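Local coordinates for protein colicin-D (Escherichia coli, PDB 5ZNM) that kills Escherichia coli and close relatives by blocking protein synthesis, here represented by its central domain and C-terminal tRNase domain, at residues 46-51 and 58-63; 98-103 and 166-171; 126-131 and 278-283; 178-183 and 259-264. All coordinates share one frame; numbering follows the deposited sequence.

Contact 1 of 4, residues 46-51 and 58-63; sequences GALVLN and QLAMTG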
loop_
_atom_site.group_PDB
_atom_site.type_symbol
_atom_site.label_atom_id
_atom_site.label_comp_id
_atom_site.label_asym_id
_atom_site.label_seq_id
_atom_site.Cartn_x
_atom_site.Cartn_y
_atom_site.Cartn_z
ATOM N N GLY A 46 -2.207 12.086 23.067
ATOM C CA GLY A 46 -2.519 10.686 23.297
ATOM C C GLY A 46 -3.597 10.121 22.388
ATOM O O GLY A 46 -4.215 9.100 22.712
ATOM N N ALA A 47 -3.831 10.767 21.248
ATOM C CA ALA A 47 -4.863 10.304 20.329
ATOM C C ALA A 47 -4.399 9.064 19.577
ATOM O O ALA A 47 -3.251 8.979 19.132
ATOM C CB ALA A 47 -5.230 11.406 19.334
ATOM N N LEU A 48 -5.296 8.090 19.457
ATOM C CA LEU A 48 -5.125 6.940 18.577
ATOM C C LEU A 48 -6.199 7.031 17.509
ATOM O O LEU A 48 -7.389 7.093 17.836
ATOM C CB LEU A 48 -5.264 5.624 19.335
ATOM C CG LEU A 48 -4.133 5.144 20.234
ATOM C CD1 LEU A 48 -4.659 3.963 21.031
ATOM C CD2 LEU A 48 -2.929 4.735 19.387
ATOM N N VAL A 49 -5.790 7.038 16.243
ATOM C CA VAL A 49 -6.723 7.230 15.141
ATOM C C VAL A 49 -6.701 6.008 14.231
ATOM O O VAL A 49 -5.626 5.529 13.835
ATOM C CB VAL A 49 -6.399 8.504 14.338
ATOM C CG1 VAL A 49 -7.451 8.734 13.225
ATOM C CG2 VAL A 49 -6.283 9.696 15.272
ATOM N N LEU A 50 -7.895 5.510 13.919
ATOM C CA LEU A 50 -8.152 4.595 12.817
ATOM C C LEU A 50 -8.610 5.391 11.602
ATOM O O LEU A 50 -9.473 6.267 11.717
ATOM C CB LEU A 50 -9.242 3.588 13.191
ATOM C CG LEU A 50 -8.935 2.552 14.258
ATOM C CD1 LEU A 50 -10.224 1.997 14.851
ATOM C CD2 LEU A 50 -8.083 1.449 13.623
ATOM N N ASN A 51 -8.052 5.085 10.439
ATOM C CA ASN A 51 -8.539 5.664 9.199
ATOM C C ASN A 51 -9.468 4.670 8.518
ATOM O O ASN A 51 -9.227 3.462 8.556
ATOM C CB ASN A 51 -7.380 6.037 8.273
ATOM C CG ASN A 51 -6.598 7.225 8.782
ATOM O OD1 ASN A 51 -7.123 8.045 9.546
ATOM N ND2 ASN A 51 -5.334 7.335 8.354
ATOM N N GLN A 58 -3.006 -0.945 9.136
ATOM C CA GLN A 58 -2.589 0.299 9.756
ATOM C C GLN A 58 -1.891 0.019 11.076
ATOM O O GLN A 58 -2.234 -0.922 11.800
ATOM C CB GLN A 58 -3.771 1.242 10.008
ATOM C CG GLN A 58 -4.384 1.798 8.715
ATOM C CD GLN A 58 -5.684 2.557 8.977
ATOM O OE1 GLN A 58 -5.813 3.252 9.982
ATOM N NE2 GLN A 58 -6.666 2.412 8.065
ATOM N N LEU A 59 -0.925 0.874 11.389
ATOM C CA LEU A 59 -0.248 0.852 12.680
ATOM C C LEU A 59 -0.208 2.279 13.182
ATOM O O LEU A 59 0.379 3.147 12.532
ATOM C CB LEU A 59 1.164 0.274 12.562
ATOM C CG LEU A 59 2.020 0.326 13.823
ATOM C CD1 LEU A 59 1.377 -0.461 14.945
ATOM C CD2 LEU A 59 3.422 -0.212 13.540
ATOM N N ALA A 60 -0.860 2.534 14.309
ATOM C CA ALA A 60 -0.890 3.866 14.886
ATOM C C ALA A 60 -0.163 3.839 16.218
ATOM O O ALA A 60 -0.254 2.862 16.968
ATOM C CB ALA A 60 -2.332 4.373 15.066
ATOM N N MET A 61 0.575 4.905 16.492
ATOM C CA MET A 61 1.294 5.058 17.750
ATOM C C MET A 61 1.068 6.479 18.248
ATOM O O MET A 61 1.197 7.431 17.473
ATOM C CB MET A 61 2.785 4.769 17.556
ATOM C CG MET A 61 3.083 3.372 16.998
ATOM S SD MET A 61 4.402 3.325 15.740
ATOM C CE MET A 61 3.551 4.040 14.324
ATOM N N THR A 62 0.698 6.622 19.524
ATOM C CA THR A 62 0.504 7.956 20.084
ATOM C C THR A 62 1.743 8.814 19.850
ATOM O O THR A 62 2.881 8.355 20.000
ATOM C CB THR A 62 0.193 7.880 21.582
ATOM O OG1 THR A 62 1.216 7.134 22.242
ATOM C CG2 THR A 62 -1.157 7.203 21.822
ATOM N N GLY A 63 1.514 10.054 19.421
ATOM C CA GLY A 63 2.580 11.006 19.205
ATOM C C GLY A 63 3.341 10.889 17.899
ATOM O O GLY A 63 4.182 11.754 17.620
HETATM O O HOH W 1 -1.195 10.983 19.034
HETATM O O HOH W 2 -4.736 3.265 12.521
#
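The flat carboxamide of Gln58 uses its polar edge to meet the backbone of Asn51. OE1 of Gln58 accepts from Asn51 N at 2.9 Å, in the carbonyl plane and on a lone pair. NE2 of Gln58 donates to Asn51 O at 2.8 Å. That oxygen lies in the amide plane, but NE2 sits 37° above the carbonyl plane of Asn51. Asn51 CB lies off the amide plane, to one side of it. Two strands of different sheets face each other here. They run antiparallel with no backbone bonds between them, and the Gln58 carboxamide joins them. Strand 49-51 is the edge of a mixed sheet, and strand 56-61 lies in the five-stranded sheet of the central domain. Their axes are 7.7 Å apart. The Gln58 chain is extended beyond CG (chi2 171°), which carries the amide across this gap. Two bonds fix its rotation, and NE2 also reaches Ser56 OG. OD1 of Asn51 is held elsewhere, by Thr232. Water 2 lies between Val49 O and Gln58 OE1. Further along, methyl groups fill the contact. Ala60 CB lies 3.7 Å from Val49 O, and Leu48 CD2 meets Thr62 CG2 at 3.9 Å. Thr62 OG1 bonds to Glu125 N. Past Thr62, water 1 accepts from Gly63 N at 2.9 Å and sits 2.9 Å from Ala47 O.

Contact 2 of 4, residues 98-103 and 166-171; sequences MRISLG and LDLLKT
Arg99 runs alongside Asp167, both pointing the same way from neighbouring strands. Its CB, CG and CD curve round one carboxylate oxygen, and CB is 3.4 Å from Asp167 OD1. The chain bends at chi3 (-45°), which brings the guanidinium back beside the acid. NE then forms a salt bridge to Asp167 OD1 at 2.6 Å. As a hydrogen bond it is weak, because the angle at the hydrogen is only 121°. At the tip, NH2 of Arg99 lies 2.9 Å from Asp167 OD2. The guanidinium and carboxylate planes are 30° apart. Strand 153-160 borders this ion pair with Ile158, which touches both side chains.

Arg99 and Asp167 form a non-hydrogen-bonded pair between two hydrogen-bonded ones, Met98 with Leu168 and Ile100 with Leu166. Leu168 N donates to Met98 O at 2.7 Å and almost straight, but the return bond from Met98 N is weak. Ile100 and Leu166 exchange two sound bonds. On the other face Ile100 CD1 meets Leu168 CD1 at 4.0 Å, and helix 79-86 packs there through Phe80. This is an antiparallel strand pair within a four-stranded sheet, with a charged pair on one face and an apolar layer under a helix on the other.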
loop_
_atom_site.group_PDB
_atom_site.type_symbol
_atom_site.label_atom_id
_atom_site.label_comp_id
_atom_site.label_asym_id
_atom_site.label_seq_id
_atom_site.Cartn_x
_atom_site.Cartn_y
_atom_site.Cartn_z
ATOM N N MET A 98 3.220 -16.926 17.019
ATOM C CA MET A 98 4.157 -16.142 16.235
ATOM C C MET A 98 4.326 -14.783 16.886
ATOM O O MET A 98 3.361 -14.205 17.387
ATOM C CB MET A 98 3.654 -15.989 14.798
ATOM C CG MET A 98 4.589 -15.264 13.879
ATOM S SD MET A 98 4.002 -15.486 12.197
ATOM C CE MET A 98 4.414 -17.210 11.944
ATOM N N ARG A 99 5.558 -14.295 16.890
ATOM C CA ARG A 99 5.868 -12.942 17.317
ATOM C C ARG A 99 6.497 -12.222 16.140
ATOM O O ARG A 99 7.445 -12.730 15.534
ATOM C CB ARG A 99 6.815 -12.933 18.520
ATOM C CG ARG A 99 7.354 -11.550 18.884
ATOM C CD ARG A 99 7.894 -11.551 20.288
ATOM N NE ARG A 99 7.008 -12.220 21.217
ATOM C CZ ARG A 99 7.178 -12.303 22.515
ATOM N NH1 ARG A 99 8.221 -11.747 23.083
ATOM N NH2 ARG A 99 6.293 -12.952 23.274
ATOM N N ILE A 100 5.976 -11.042 15.828
ATOM C CA ILE A 100 6.371 -10.287 14.655
ATOM C C ILE A 100 6.839 -8.926 15.132
ATOM O O ILE A 100 6.047 -8.155 15.686
ATOM C CB ILE A 100 5.218 -10.146 13.656
ATOM C CG1 ILE A 100 4.793 -11.520 13.135
ATOM C CG2 ILE A 100 5.619 -9.218 12.526
ATOM C CD1 ILE A 100 3.337 -11.575 12.732
ATOM N N SER A 101 8.118 -8.627 14.934
ATOM C CA SER A 101 8.590 -7.276 15.178
ATOM C C SER A 101 8.038 -6.356 14.107
ATOM O O SER A 101 7.958 -6.727 12.936
ATOM C CB SER A 101 10.117 -7.217 15.176
ATOM O OG SER A 101 10.557 -5.873 15.268
ATOM N N LEU A 102 7.651 -5.151 14.509
ATOM C CA LEU A 102 7.215 -4.132 13.566
ATOM C C LEU A 102 8.231 -3.015 13.398
ATOM O O LEU A 102 8.002 -2.103 12.594
ATOM C CB LEU A 102 5.870 -3.550 14.017
ATOM C CG LEU A 102 4.823 -4.649 14.144
ATOM C CD1 LEU A 102 3.562 -4.155 14.832
ATOM C CD2 LEU A 102 4.534 -5.189 12.751
ATOM N N GLY A 103 9.344 -3.071 14.117
ATOM C CA GLY A 103 10.301 -1.986 14.180
ATOM C C GLY A 103 10.523 -1.516 15.607
ATOM O O GLY A 103 9.767 -1.825 16.524
ATOM N N LEU A 166 4.085 -7.812 17.579
ATOM C CA LEU A 166 2.742 -8.373 17.593
ATOM C C LEU A 166 2.838 -9.843 17.967
ATOM O O LEU A 166 3.512 -10.619 17.278
ATOM C CB LEU A 166 2.075 -8.212 16.224
ATOM C CG LEU A 166 0.647 -8.724 16.071
ATOM C CD1 LEU A 166 -0.300 -7.962 16.972
ATOM C CD2 LEU A 166 0.228 -8.594 14.621
ATOM N N ASP A 167 2.183 -10.221 19.062
ATOM C CA ASP A 167 2.096 -11.619 19.457
ATOM C C ASP A 167 0.801 -12.185 18.906
ATOM O O ASP A 167 -0.275 -11.651 19.189
ATOM C CB ASP A 167 2.131 -11.783 20.977
ATOM C CG ASP A 167 3.532 -11.757 21.525
ATOM O OD1 ASP A 167 4.479 -11.702 20.710
ATOM O OD2 ASP A 167 3.687 -11.808 22.761
ATOM N N LEU A 168 0.910 -13.241 18.102
ATOM C CA LEU A 168 -0.249 -13.943 17.580
ATOM C C LEU A 168 -0.491 -15.162 18.460
ATOM O O LEU A 168 0.392 -16.017 18.612
ATOM C CB LEU A 168 -0.052 -14.329 16.113
ATOM C CG LEU A 168 0.099 -13.139 15.155
ATOM C CD1 LEU A 168 0.068 -13.592 13.706
ATOM C CD2 LEU A 168 -0.968 -12.079 15.405
ATOM N N LEU A 169 -1.683 -15.224 19.043
ATOM C CA LEU A 169 -2.029 -16.200 20.061
ATOM C C LEU A 169 -3.131 -17.109 19.556
ATOM O O LEU A 169 -4.164 -16.634 19.060
ATOM C CB LEU A 169 -2.484 -15.519 21.341
ATOM C CG LEU A 169 -1.480 -14.525 21.908
ATOM C CD1 LEU A 169 -2.157 -13.655 22.948
ATOM C CD2 LEU A 169 -0.301 -15.271 22.495
ATOM N N LYS A 170 -2.889 -18.414 19.690
ATOM C CA LYS A 170 -3.892 -19.440 19.419
ATOM C C LYS A 170 -5.043 -19.325 20.429
ATOM O O LYS A 170 -4.813 -19.270 21.641
ATOM C CB LYS A 170 -3.216 -20.839 19.448
ATOM C CG LYS A 170 -4.127 -22.057 19.111
ATOM C CD LYS A 170 -5.301 -21.786 18.158
ATOM C CE LYS A 170 -6.239 -22.807 18.290
ATOM N NZ LYS A 170 -7.596 -22.153 18.195
ATOM N N THR A 171 -6.271 -19.302 19.942
ATOM C CA THR A 171 -7.420 -19.235 20.808
ATOM C C THR A 171 -7.969 -20.666 20.996
ATOM O O THR A 171 -7.669 -21.534 20.247
ATOM C CB THR A 171 -8.553 -18.307 20.319
ATOM O OG1 THR A 171 -9.177 -18.869 19.196
ATOM C CG2 THR A 171 -8.083 -16.946 19.976
#

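Contact 3 of 4, residues 126-131 and 278-283; sequences AMFSLS and YVMLND
Phe128 and Met280 lie side by side as a hydrogen-bonded pair of two antiparallel strands. These strands, 126-131 and 274-281, are neighbours inside the five-stranded sheet of the central domain. Met280 CE comes to the edge of the Phe128 ring, near its plane, 3.6 Å from CD2. The bend of Met280 at chi3 (-94°) swings this methyl back toward the ring. Leu130 CD1 touches the same methyl of Met280 at 3.9 Å, and it also meets the edge of the Tyr278 ring. Leu157 of strand 153-160 lies against Phe128 on this face.

On the other face Met127 crosses Val279 at a slant, and the packing is close. Met127 CG is 3.5 Å from Val279 CG1. Val279 CG2 rests on Ser129 CB, and Leu281 CD1 also reaches Met127 CG, at 4.0 Å.

The backbones position these groups. Phe128 and Met280 trade two bonds, as do Leu130 and Tyr278, and Phe128 N donates to Met280 O at 2.9 Å. Farther out, strand 56-61 flanks one side of the pair and strand 262-267 the other. Asp283 forms a salt bridge with Arg314 of helix 314-329, which falls in the region matching the Colicin D family. The contact thus probably lies next to a link toward the C-terminal nuclease domain.

Where strand 274-281 ends, Asn282 carries the pairing on. Asn282 N donates to Ala126 O at 3.2 Å. Its ND2 holds Asp283 O, and its OD1 accepts from Ala126 N at 2.9 Å, with that nitrogen 43° above the amide carbonyl plane.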
loop_
_atom_site.group_PDB
_atom_site.type_symbol
_atom_site.label_atom_id
_atom_site.label_comp_id
_atom_site.label_asym_id
_atom_site.label_seq_id
_atom_site.Cartn_x
_atom_site.Cartn_y
_atom_site.Cartn_z
ATOM N N ALA A 126 -0.251 1.930 21.256
ATOM C CA ALA A 126 -0.156 1.497 19.865
ATOM C C ALA A 126 -1.373 0.669 19.471
ATOM O O ALA A 126 -2.029 0.039 20.307
ATOM C CB ALA A 126 1.123 0.688 19.605
ATOM N N MET A 127 -1.631 0.634 18.162
ATOM C CA MET A 127 -2.861 0.061 17.634
ATOM C C MET A 127 -2.576 -0.456 16.233
ATOM O O MET A 127 -2.062 0.284 15.393
ATOM C CB MET A 127 -3.981 1.109 17.608
ATOM C CG MET A 127 -5.311 0.607 17.066
ATOM S SD MET A 127 -6.621 1.852 17.267
ATOM C CE MET A 127 -5.942 3.175 16.277
ATOM N N PHE A 128 -2.882 -1.726 16.004
ATOM C CA PHE A 128 -2.630 -2.394 14.734
ATOM C C PHE A 128 -3.944 -2.950 14.211
ATOM O O PHE A 128 -4.724 -3.524 14.976
ATOM C CB PHE A 128 -1.608 -3.529 14.910
ATOM C CG PHE A 128 -1.199 -4.186 13.618
ATOM C CD1 PHE A 128 -0.327 -3.553 12.745
ATOM C CD2 PHE A 128 -1.687 -5.435 13.276
ATOM C CE1 PHE A 128 0.049 -4.161 11.547
ATOM C CE2 PHE A 128 -1.310 -6.046 12.077
ATOM C CZ PHE A 128 -0.447 -5.406 11.218
ATOM N N SER A 129 -4.210 -2.770 12.918
ATOM C CA SER A 129 -5.520 -3.155 12.406
ATOM C C SER A 129 -5.403 -3.654 10.975
ATOM O O SER A 129 -4.549 -3.197 10.209
ATOM C CB SER A 129 -6.525 -1.997 12.465
ATOM O OG SER A 129 -6.038 -0.890 11.731
ATOM N N LEU A 130 -6.271 -4.604 10.633
ATOM C CA LEU A 130 -6.307 -5.185 9.297
ATOM C C LEU A 130 -7.662 -5.836 9.103
ATOM O O LEU A 130 -8.428 -6.006 10.052
ATOM C CB LEU A 130 -5.195 -6.217 9.075
ATOM C CG LEU A 130 -4.769 -7.237 10.143
ATOM C CD1 LEU A 130 -5.891 -7.795 10.958
ATOM C CD2 LEU A 130 -4.015 -8.383 9.481
ATOM N N SER A 131 -7.931 -6.242 7.863
ATOM C CA SER A 131 -9.226 -6.834 7.550
ATOM C C SER A 131 -9.472 -8.075 8.395
ATOM O O SER A 131 -8.601 -8.943 8.532
ATOM C CB SER A 131 -9.308 -7.178 6.068
ATOM O OG SER A 131 -9.387 -5.984 5.301
ATOM N N TYR A 278 -10.283 -5.912 12.112
ATOM C CA TYR A 278 -9.841 -6.432 13.402
ATOM C C TYR A 278 -8.759 -5.504 13.934
ATOM O O TYR A 278 -7.830 -5.152 13.203
ATOM C CB TYR A 278 -9.335 -7.869 13.255
ATOM C CG TYR A 278 -8.741 -8.470 14.515
ATOM C CD1 TYR A 278 -9.472 -8.540 15.698
ATOM C CD2 TYR A 278 -7.451 -8.989 14.514
ATOM C CE1 TYR A 278 -8.934 -9.099 16.843
ATOM C CE2 TYR A 278 -6.893 -9.550 15.673
ATOM C CZ TYR A 278 -7.644 -9.599 16.825
ATOM O OH TYR A 278 -7.108 -10.153 17.960
ATOM N N VAL A 279 -8.898 -5.081 15.190
ATOM C CA VAL A 279 -8.052 -4.048 15.767
ATOM C C VAL A 279 -7.442 -4.584 17.060
ATOM O O VAL A 279 -8.137 -5.208 17.872
ATOM C CB VAL A 279 -8.855 -2.757 16.019
ATOM C CG1 VAL A 279 -7.952 -1.673 16.582
ATOM C CG2 VAL A 279 -9.524 -2.283 14.713
ATOM N N MET A 280 -6.140 -4.367 17.237
ATOM C CA MET A 280 -5.399 -4.895 18.384
ATOM C C MET A 280 -4.648 -3.754 19.045
ATOM O O MET A 280 -4.050 -2.921 18.359
ATOM C CB MET A 280 -4.386 -5.986 17.963
ATOM C CG MET A 280 -4.989 -7.222 17.335
ATOM S SD MET A 280 -3.895 -8.013 16.135
ATOM C CE MET A 280 -4.419 -7.299 14.578
ATOM N N LEU A 281 -4.668 -3.722 20.373
ATOM C CA LEU A 281 -4.020 -2.661 21.118
ATOM C C LEU A 281 -2.886 -3.236 21.960
ATOM O O LEU A 281 -2.769 -4.450 22.142
ATOM C CB LEU A 281 -5.015 -1.902 22.009
ATOM C CG LEU A 281 -5.641 -0.647 21.388
ATOM C CD1 LEU A 281 -6.731 -1.026 20.433
ATOM C CD2 LEU A 281 -6.171 0.306 22.452
ATOM N N ASN A 282 -2.013 -2.349 22.420
ATOM C CA ASN A 282 -0.943 -2.789 23.305
ATOM C C ASN A 282 -1.512 -3.301 24.621
ATOM O O ASN A 282 -2.536 -2.814 25.120
ATOM C CB ASN A 282 0.041 -1.646 23.593
ATOM C CG ASN A 282 -0.628 -0.450 24.227
ATOM O OD1 ASN A 282 -1.263 0.350 23.531
ATOM N ND2 ASN A 282 -0.494 -0.313 25.553
ATOM N N ASP A 283 -0.832 -4.297 25.176
ATOM C CA ASP A 283 -1.032 -4.670 26.570
ATOM C C ASP A 283 -0.947 -3.425 27.456
ATOM O O ASP A 283 -0.055 -2.595 27.259
ATOM C CB ASP A 283 0.043 -5.683 26.978
ATOM C CG ASP A 283 -0.223 -6.328 28.333
ATOM O OD1 ASP A 283 -0.235 -5.614 29.360
ATOM O OD2 ASP A 283 -0.382 -7.565 28.373
#

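Contact 4 of 4, residues 178-183 and 259-264; sequences AAVPVL and LRDFIY
The carbonyl oxygen of Ile263 is gripped from two neighbouring residues. Leu183 N donates to Ile263 O at 2.8 Å, nearly along the C=O axis. Val182 CA adds a CA-H...O contact to the same oxygen at 3.3 Å. In return Ile263 N donates to Pro181 O at 2.9 Å. Ile263 thus bonds to the residues before and after Val182, the pattern of a single parallel beta bridge. It does not grow into a longer pairing, and the short strand axes diverge by 52°. The bridge, at Val182 and Ile263, ties the 179-181 strand region, which pairs with 148-150, to edge strand 262-267 of the five-stranded sheet.

Side chains pack beside the bridge. Leu183 crosses Phe262 at about a right angle and sets CD1 3.6 Å from Phe262 CG. Phe262 CG stands between its own N and carbonyl carbon (chi1 64°), which turns the ring toward this methyl. Phe262 CB is also 3.6 Å from Leu183 CD1. Ile196 and Leu198 of strand 194-198 touch both residues. Val180 CG1 lies on Ile263 CG1 at 3.9 Å. Val180 also crosses Asp261, whose carboxylate is held elsewhere by a salt bridge to Arg154 and a bond from Tyr278 OH. A bound glycerol, probably from the crystallisation liquor, sits near the Tyr264 side chain. Beyond the bridge Tyr264 CB rests against Leu183 O at 3.7 Å.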
loop_
_atom_site.group_PDB
_atom_site.type_symbol
_atom_site.label_atom_id
_atom_site.label_comp_id
_atom_site.label_asym_id
_atom_site.label_seq_id
_atom_site.Cartn_x
_atom_site.Cartn_y
_atom_site.Cartn_z
ATOM N N ALA A 178 -12.001 -17.425 22.126
ATOM C CA ALA A 178 -12.025 -17.037 20.722
ATOM C C ALA A 178 -12.874 -15.797 20.468
ATOM O O ALA A 178 -12.655 -15.109 19.463
ATOM C CB ALA A 178 -12.537 -18.194 19.860
ATOM N N ALA A 179 -13.808 -15.478 21.368
ATOM C CA ALA A 179 -14.804 -14.452 21.084
ATOM C C ALA A 179 -14.174 -13.067 21.120
ATOM O O ALA A 179 -13.537 -12.691 22.102
ATOM C CB ALA A 179 -15.959 -14.542 22.079
ATOM N N VAL A 180 -14.341 -12.319 20.037
ATOM C CA VAL A 180 -13.838 -10.958 19.908
ATOM C C VAL A 180 -15.048 -10.048 19.779
ATOM O O VAL A 180 -15.901 -10.299 18.930
ATOM C CB VAL A 180 -12.912 -10.801 18.687
ATOM C CG1 VAL A 180 -12.573 -9.351 18.437
ATOM C CG2 VAL A 180 -11.626 -11.626 18.883
ATOM N N PRO A 181 -15.177 -8.989 20.584
ATOM C CA PRO A 181 -16.385 -8.150 20.513
ATOM C C PRO A 181 -16.409 -7.243 19.285
ATOM O O PRO A 181 -15.392 -6.662 18.904
ATOM C CB PRO A 181 -16.304 -7.315 21.793
ATOM C CG PRO A 181 -14.826 -7.163 22.016
ATOM C CD PRO A 181 -14.242 -8.512 21.621
ATOM N N VAL A 182 -17.602 -7.083 18.710
ATOM C CA VAL A 182 -17.852 -6.106 17.650
ATOM C C VAL A 182 -18.372 -4.813 18.269
ATOM O O VAL A 182 -19.347 -4.820 19.033
ATOM C CB VAL A 182 -18.852 -6.655 16.621
ATOM C CG1 VAL A 182 -19.133 -5.602 15.531
ATOM C CG2 VAL A 182 -18.325 -7.950 16.016
ATOM N N LEU A 183 -17.736 -3.696 17.926
ATOM C CA LEU A 183 -18.071 -2.398 18.487
ATOM C C LEU A 183 -18.619 -1.470 17.409
ATOM O O LEU A 183 -18.293 -1.606 16.229
ATOM C CB LEU A 183 -16.849 -1.774 19.147
ATOM C CG LEU A 183 -16.190 -2.688 20.185
ATOM C CD1 LEU A 183 -15.010 -2.002 20.828
ATOM C CD2 LEU A 183 -17.206 -3.087 21.228
ATOM N N LEU A 259 -5.466 -8.312 26.594
ATOM C CA LEU A 259 -6.115 -8.274 25.285
ATOM C C LEU A 259 -7.212 -7.225 25.279
ATOM O O LEU A 259 -8.256 -7.410 25.912
ATOM C CB LEU A 259 -6.705 -9.633 24.923
ATOM C CG LEU A 259 -5.699 -10.735 24.654
ATOM C CD1 LEU A 259 -6.420 -11.916 24.041
ATOM C CD2 LEU A 259 -4.595 -10.238 23.744
ATOM N N ARG A 260 -6.999 -6.153 24.529
ATOM C CA ARG A 260 -8.041 -5.177 24.246
ATOM C C ARG A 260 -8.181 -5.109 22.729
ATOM O O ARG A 260 -7.801 -4.120 22.103
ATOM C CB ARG A 260 -7.713 -3.823 24.831
ATOM C CG ARG A 260 -7.255 -3.868 26.254
ATOM C CD ARG A 260 -6.816 -2.500 26.653
ATOM N NE ARG A 260 -7.923 -1.703 27.162
ATOM C CZ ARG A 260 -7.786 -0.432 27.522
ATOM N NH1 ARG A 260 -6.589 0.160 27.401
ATOM N NH2 ARG A 260 -8.827 0.237 28.016
ATOM N N ASP A 261 -8.657 -6.193 22.137
ATOM C CA ASP A 261 -8.859 -6.243 20.695
ATOM C C ASP A 261 -10.349 -6.244 20.389
ATOM O O ASP A 261 -11.180 -6.608 21.227
ATOM C CB ASP A 261 -8.177 -7.479 20.081
ATOM C CG ASP A 261 -8.557 -8.761 20.796
ATOM O OD1 ASP A 261 -8.835 -8.695 22.011
ATOM O OD2 ASP A 261 -8.580 -9.827 20.148
ATOM N N PHE A 262 -10.694 -5.807 19.179
ATOM C CA PHE A 262 -12.105 -5.723 18.830
ATOM C C PHE A 262 -12.237 -5.739 17.317
ATOM O O PHE A 262 -11.247 -5.703 16.586
ATOM C CB PHE A 262 -12.753 -4.464 19.425
ATOM C CG PHE A 262 -12.190 -3.158 18.892
ATOM C CD1 PHE A 262 -11.060 -2.582 19.468
ATOM C CD2 PHE A 262 -12.819 -2.491 17.835
ATOM C CE1 PHE A 262 -10.552 -1.382 19.004
ATOM C CE2 PHE A 262 -12.322 -1.293 17.354
ATOM C CZ PHE A 262 -11.179 -0.729 17.940
ATOM N N ILE A 263 -13.481 -5.794 16.856
ATOM C CA ILE A 263 -13.807 -5.673 15.441
ATOM C C ILE A 263 -14.763 -4.498 15.276
ATOM O O ILE A 263 -15.629 -4.268 16.132
ATOM C CB ILE A 263 -14.411 -6.991 14.908
ATOM C CG1 ILE A 263 -13.316 -8.066 14.876
ATOM C CG2 ILE A 263 -15.027 -6.806 13.521
ATOM C CD1 ILE A 263 -13.822 -9.467 14.671
ATOM N N TYR A 264 -14.562 -3.707 14.222
ATOM C CA TYR A 264 -15.556 -2.714 13.826
ATOM C C TYR A 264 -15.712 -2.766 12.307
ATOM O O TYR A 264 -14.908 -3.385 11.596
ATOM C CB TYR A 264 -15.185 -1.303 14.308
ATOM C CG TYR A 264 -14.232 -0.551 13.415
ATOM C CD1 TYR A 264 -12.914 -0.980 13.237
ATOM C CD2 TYR A 264 -14.645 0.581 12.738
ATOM C CE1 TYR A 264 -12.040 -0.289 12.411
ATOM C CE2 TYR A 264 -13.783 1.271 11.904
ATOM C CZ TYR A 264 -12.485 0.841 11.745
ATOM O OH TYR A 264 -11.643 1.545 10.904
#

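In the fold
Contacts 1, 3 and 4 all reach the five-stranded sheet. Contact 3 lies within it, its centre about 6 Å from the centre of the chain. Contact 1 meets it through strand 56-61, which bonds to strand 126-131 of contact 3. Contact 4 meets it at its edge strand, next to 274-281. Contact 2 holds a different sheet, but Leu166 packs on Phe128 and Met280 of contact 3. All four are largely buried, though contact 4 includes several partly exposed residues. Their chemistry differs. Contacts 2 and 3 are regular antiparallel pairings, and only contact 2 adds a salt bridge between its segments. Contact 1 relies on a side-chain amide and waters, and contact 4 joins one backbone bridge to apolar packing.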